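Local atomic coordinates of flagellin B1 (Methanocaldococcus jannaschii DSM 2661, PDB entry 5YA6), a protein that binds a calcium ion and probably assembles into the filament of the archaellum, the motility organelle of archaea. Residues A10-Y22 against F142-F154. Residues are numbered along the deposited sequence; the frame is centred on the assembly and turned at random.
Sequences ASGLMCIGVTGHY and FQPEFGAPAVIQF
Two backbone bonds join the segments 10-22 and 142-154 where Gly12 faces Ala148: Ala148 N donates to Ser11 O (3.0 Å), and Leu13 N donates to Ala148 O (3.0 Å). Ala148 thus uses both its N and its O, the pattern of a parallel bridge. It is a single bridge, after which the strands diverge; the segments 13-22 and 150-154 make an angle of 36°. A water extends the link, accepting from both Cys15 N and Val151 N.

Leu13 carries the largest apolar contact. With CG anti to its carbonyl carbon (chi1 -57°), its CD1 presses on CG of the Pro144 ring at 3.4 Å, tighter than usual for two carbons, and also lies obliquely against Phe142 CD2 (3.6 Å). Cys15 CB rests on Val151 O (3.4 Å) and beside the Ala150 methyl, while SG, anti to the backbone N, points on along its own strand and accepts from Gly17 N (3.6 Å, N-H...S angle 163°). Replacing Cys15 by alanine removes the sulfur, which would probably cost Gly17 N this acceptor. Farther along, Val18 CG1 approaches Phe154 CE2 at 3.9 Å, the side chains crossing at about a right angle.

In the second shell, Gln143 NE2 bonds both Pro144 O and Gly147 O across the turn that presents Ala148. Strand 28-38 flanks 13-23, with Ile36 touching Ala150, and Gln168 of strand 164-168 touches Cys15, Val18 and Ile152. The bridge ties the first strand, 13-23, to 150-155, outermost in the mixed sheet's order, drawing distant parts of the sheet together, consistent with the beta-sandwich globular domain of archaeal flagellins.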
loop_
_atom_site.group_PDB
_atom_site.type_symbol
_atom_site.label_atom_id
_atom_site.label_comp_id
_atom_site.label_asym_id
_atom_site.label_seq_id
_atom_site.Cartn_x
_atom_site.Cartn_y
_atom_site.Cartn_z
ATOM N N ALA B 10 -15.142 17.189 3.393
ATOM C CA ALA B 10 -14.262 15.995 3.188
ATOM C C ALA B 10 -13.588 16.086 1.794
ATOM O O ALA B 10 -14.108 15.612 0.778
ATOM C CB ALA B 10 -15.037 14.686 3.350
ATOM N N SER B 11 -12.440 16.760 1.781
ATOM C CA SER B 11 -11.634 16.893 0.594
ATOM C C SER B 11 -10.638 15.758 0.520
ATOM O O SER B 11 -10.251 15.183 1.526
ATOM C CB SER B 11 -10.925 18.218 0.651
ATOM O OG SER B 11 -11.935 19.205 0.554
ATOM N N GLY B 12 -10.226 15.443 -0.687
ATOM C CA GLY B 12 -9.194 14.421 -0.852
ATOM C C GLY B 12 -8.917 14.121 -2.312
ATOM O O GLY B 12 -9.480 14.754 -3.205
ATOM N N LEU B 13 -8.004 13.200 -2.531
ATOM C CA LEU B 13 -7.503 12.815 -3.868
ATOM C C LEU B 13 -7.744 11.374 -4.193
ATOM O O LEU B 13 -7.828 10.540 -3.317
ATOM C CB LEU B 13 -6.021 13.008 -3.951
ATOM C CG LEU B 13 -5.505 14.415 -3.648
ATOM C CD1 LEU B 13 -3.981 14.367 -3.792
ATOM C CD2 LEU B 13 -6.068 15.430 -4.589
ATOM N N MET B 14 -7.988 11.123 -5.467
ATOM C CA MET B 14 -8.238 9.809 -6.013
ATOM C C MET B 14 -7.196 9.503 -7.068
ATOM O O MET B 14 -6.972 10.293 -7.995
ATOM C CB MET B 14 -9.623 9.742 -6.662
ATOM C CG MET B 14 -10.002 8.369 -7.213
ATOM S SD MET B 14 -11.696 8.467 -7.857
ATOM C CE MET B 14 -11.738 9.923 -8.890
ATOM N N CYS B 15 -6.649 8.305 -7.009
ATOM C CA CYS B 15 -5.883 7.809 -8.098
ATOM C C CYS B 15 -6.780 7.276 -9.179
ATOM O O CYS B 15 -7.669 6.409 -8.944
ATOM C CB CYS B 15 -4.869 6.729 -7.615
ATOM S SG CYS B 15 -3.874 5.970 -8.935
ATOM N N ILE B 16 -6.587 7.817 -10.398
ATOM C CA ILE B 16 -7.350 7.377 -11.558
ATOM C C ILE B 16 -6.525 6.644 -12.592
ATOM O O ILE B 16 -6.902 6.587 -13.748
ATOM C CB ILE B 16 -8.113 8.577 -12.180
ATOM C CG1 ILE B 16 -7.191 9.759 -12.546
ATOM C CG2 ILE B 16 -9.179 9.037 -11.223
ATOM C CD1 ILE B 16 -7.768 10.746 -13.550
ATOM N N GLY B 17 -5.444 6.019 -12.165
ATOM C CA GLY B 17 -4.660 5.196 -13.016
ATOM C C GLY B 17 -3.201 5.261 -12.720
ATOM O O GLY B 17 -2.720 6.239 -12.172
ATOM N N VAL B 18 -2.501 4.183 -13.043
ATOM C CA VAL B 18 -1.051 4.147 -13.038
ATOM C C VAL B 18 -0.555 3.490 -14.311
ATOM O O VAL B 18 -1.031 2.407 -14.670
ATOM C CB VAL B 18 -0.453 3.405 -11.804
ATOM C CG1 VAL B 18 1.063 3.530 -11.827
ATOM C CG2 VAL B 18 -1.048 4.000 -10.518
ATOM N N THR B 19 0.401 4.135 -14.980
ATOM C CA THR B 19 1.048 3.506 -16.133
ATOM C C THR B 19 2.521 3.375 -15.809
ATOM O O THR B 19 3.044 4.073 -14.926
ATOM C CB THR B 19 0.881 4.272 -17.410
ATOM O OG1 THR B 19 1.572 5.482 -17.250
ATOM C CG2 THR B 19 -0.560 4.554 -17.737
ATOM N N GLY B 20 3.154 2.402 -16.432
ATOM C CA GLY B 20 4.600 2.189 -16.282
ATOM C C GLY B 20 5.261 2.164 -17.626
ATOM O O GLY B 20 4.683 1.767 -18.641
ATOM N N HIS B 21 6.532 2.544 -17.613
ATOM C CA HIS B 21 7.381 2.449 -18.771
ATOM C C HIS B 21 8.269 1.241 -18.639
ATOM O O HIS B 21 8.973 1.127 -17.620
ATOM C CB HIS B 21 8.312 3.680 -18.847
ATOM C CG HIS B 21 9.202 3.666 -20.043
ATOM N ND1 HIS B 21 10.464 3.139 -20.010
ATOM C CD2 HIS B 21 8.940 3.936 -21.348
ATOM C CE1 HIS B 21 10.982 3.164 -21.224
ATOM N NE2 HIS B 21 10.093 3.680 -22.044
ATOM N N TYR B 22 8.238 0.330 -19.615
ATOM C CA TYR B 22 9.120 -0.795 -19.648
ATOM C C TYR B 22 10.360 -0.509 -20.520
ATOM O O TYR B 22 10.216 -0.107 -21.692
ATOM C CB TYR B 22 8.358 -2.009 -20.262
ATOM C CG TYR B 22 9.202 -3.193 -20.648
ATOM C CD1 TYR B 22 10.011 -3.812 -19.734
ATOM C CD2 TYR B 22 9.093 -3.783 -21.919
ATOM C CE1 TYR B 22 10.781 -4.902 -20.058
ATOM C CE2 TYR B 22 9.857 -4.881 -22.255
ATOM C CZ TYR B 22 10.655 -5.480 -21.323
ATOM O OH TYR B 22 11.403 -6.583 -21.643
ATOM N N PHE B 142 -0.751 8.583 -1.760
ATOM C CA PHE B 142 -0.355 9.999 -1.980
ATOM C C PHE B 142 -1.160 10.877 -1.064
ATOM O O PHE B 142 -2.374 10.992 -1.205
ATOM C CB PHE B 142 -0.587 10.374 -3.424
ATOM C CG PHE B 142 -0.063 11.778 -3.765
ATOM C CD1 PHE B 142 1.236 12.102 -3.498
ATOM C CD2 PHE B 142 -0.876 12.709 -4.398
ATOM C CE1 PHE B 142 1.733 13.349 -3.806
ATOM C CE2 PHE B 142 -0.358 13.950 -4.735
ATOM C CZ PHE B 142 0.934 14.259 -4.446
ATOM N N GLN B 143 -0.467 11.465 -0.082
ATOM C CA GLN B 143 -1.087 12.114 1.040
ATOM C C GLN B 143 -0.678 13.620 1.096
ATOM O O GLN B 143 0.406 13.956 1.516
ATOM C CB GLN B 143 -0.604 11.429 2.304
ATOM C CG GLN B 143 -1.261 12.014 3.571
ATOM C CD GLN B 143 -2.748 11.875 3.624
ATOM O OE1 GLN B 143 -3.297 10.768 3.829
ATOM N NE2 GLN B 143 -3.449 13.014 3.409
ATOM N N PRO B 144 -1.567 14.461 0.703
ATOM C CA PRO B 144 -1.307 15.879 0.967
ATOM C C PRO B 144 -1.422 16.194 2.452
ATOM O O PRO B 144 -1.953 15.411 3.250
ATOM C CB PRO B 144 -2.479 16.565 0.220
ATOM C CG PRO B 144 -2.743 15.628 -0.890
ATOM C CD PRO B 144 -2.771 14.290 -0.077
ATOM N N GLU B 145 -0.988 17.378 2.813
ATOM C CA GLU B 145 -1.076 17.758 4.196
ATOM C C GLU B 145 -2.499 17.668 4.735
ATOM O O GLU B 145 -2.715 17.164 5.875
ATOM C CB GLU B 145 -0.481 19.140 4.381
ATOM C CG GLU B 145 -0.520 19.601 5.847
ATOM C CD GLU B 145 0.061 20.998 6.044
ATOM O OE1 GLU B 145 0.045 21.476 7.226
ATOM O OE2 GLU B 145 0.539 21.622 5.067
ATOM N N PHE B 146 -3.436 18.172 3.946
ATOM C CA PHE B 146 -4.842 18.230 4.298
ATOM C C PHE B 146 -5.649 17.359 3.351
ATOM O O PHE B 146 -5.337 17.255 2.137
ATOM C CB PHE B 146 -5.340 19.666 4.257
ATOM C CG PHE B 146 -4.648 20.575 5.226
ATOM C CD1 PHE B 146 -4.879 20.465 6.577
ATOM C CD2 PHE B 146 -3.749 21.519 4.789
ATOM C CE1 PHE B 146 -4.237 21.296 7.470
ATOM C CE2 PHE B 146 -3.076 22.326 5.671
ATOM C CZ PHE B 146 -3.329 22.240 7.014
ATOM N N GLY B 147 -6.646 16.681 3.900
ATOM C CA GLY B 147 -7.520 15.803 3.172
ATOM C C GLY B 147 -7.088 14.342 3.076
ATOM O O GLY B 147 -6.016 13.961 3.585
ATOM N N ALA B 148 -7.938 13.559 2.408
ATOM C CA ALA B 148 -7.765 12.136 2.280
ATOM C C ALA B 148 -6.851 11.766 1.102
ATOM O O ALA B 148 -6.725 12.515 0.115
ATOM C CB ALA B 148 -9.108 11.421 2.155
ATOM N N PRO B 149 -6.171 10.628 1.199
ATOM C CA PRO B 149 -5.158 10.262 0.211
ATOM C C PRO B 149 -5.650 9.488 -0.973
ATOM O O PRO B 149 -6.638 8.727 -0.884
ATOM C CB PRO B 149 -4.218 9.344 1.023
ATOM C CG PRO B 149 -5.178 8.654 1.971
ATOM C CD PRO B 149 -6.147 9.701 2.368
ATOM N N ALA B 150 -4.906 9.586 -2.062
ATOM C CA ALA B 150 -5.015 8.675 -3.192
ATOM C C ALA B 150 -4.341 7.368 -2.841
ATOM O O ALA B 150 -3.332 7.397 -2.144
ATOM C CB ALA B 150 -4.402 9.335 -4.433
ATOM N N VAL B 151 -4.802 6.249 -3.367
ATOM C CA VAL B 151 -4.319 4.934 -3.026
ATOM C C VAL B 151 -3.788 4.258 -4.296
ATOM O O VAL B 151 -4.468 4.237 -5.368
ATOM C CB VAL B 151 -5.468 4.037 -2.483
ATOM C CG1 VAL B 151 -4.971 2.608 -2.301
ATOM C CG2 VAL B 151 -5.927 4.657 -1.173
ATOM N N ILE B 152 -2.573 3.758 -4.207
ATOM C CA ILE B 152 -1.899 3.013 -5.229
ATOM C C ILE B 152 -1.791 1.548 -4.862
ATOM O O ILE B 152 -1.303 1.219 -3.773
ATOM C CB ILE B 152 -0.497 3.559 -5.466
ATOM C CG1 ILE B 152 -0.561 5.059 -5.968
ATOM C CG2 ILE B 152 0.277 2.698 -6.464
ATOM C CD1 ILE B 152 -0.572 6.110 -4.852
ATOM N N GLN B 153 -2.393 0.734 -5.636
ATOM C CA GLN B 153 -2.125 -0.757 -5.538
ATOM C C GLN B 153 -2.115 -1.498 -6.925
ATOM O O GLN B 153 -3.078 -1.470 -7.700
ATOM C CB GLN B 153 -3.297 -1.383 -4.785
ATOM C CG GLN B 153 -3.062 -2.886 -4.576
ATOM C CD GLN B 153 -1.668 -3.272 -4.077
ATOM O OE1 GLN B 153 -0.940 -4.137 -4.649
ATOM N NE2 GLN B 153 -1.294 -2.612 -2.998
ATOM N N PHE B 154 -1.011 -2.128 -7.202
ATOM C CA PHE B 154 -0.949 -2.903 -8.432
ATOM C C PHE B 154 0.044 -4.008 -8.322
ATOM O O PHE B 154 0.951 -3.961 -7.484
ATOM C CB PHE B 154 -0.657 -2.023 -9.644
ATOM C CG PHE B 154 0.633 -1.302 -9.597
ATOM C CD1 PHE B 154 1.809 -1.896 -10.077
ATOM C CD2 PHE B 154 0.684 0.052 -9.220
ATOM C CE1 PHE B 154 3.009 -1.192 -10.083
ATOM C CE2 PHE B 154 1.857 0.749 -9.210
ATOM C CZ PHE B 154 3.043 0.151 -9.609
HETATM O O HOH W 1 -7.365 6.549 -4.746
#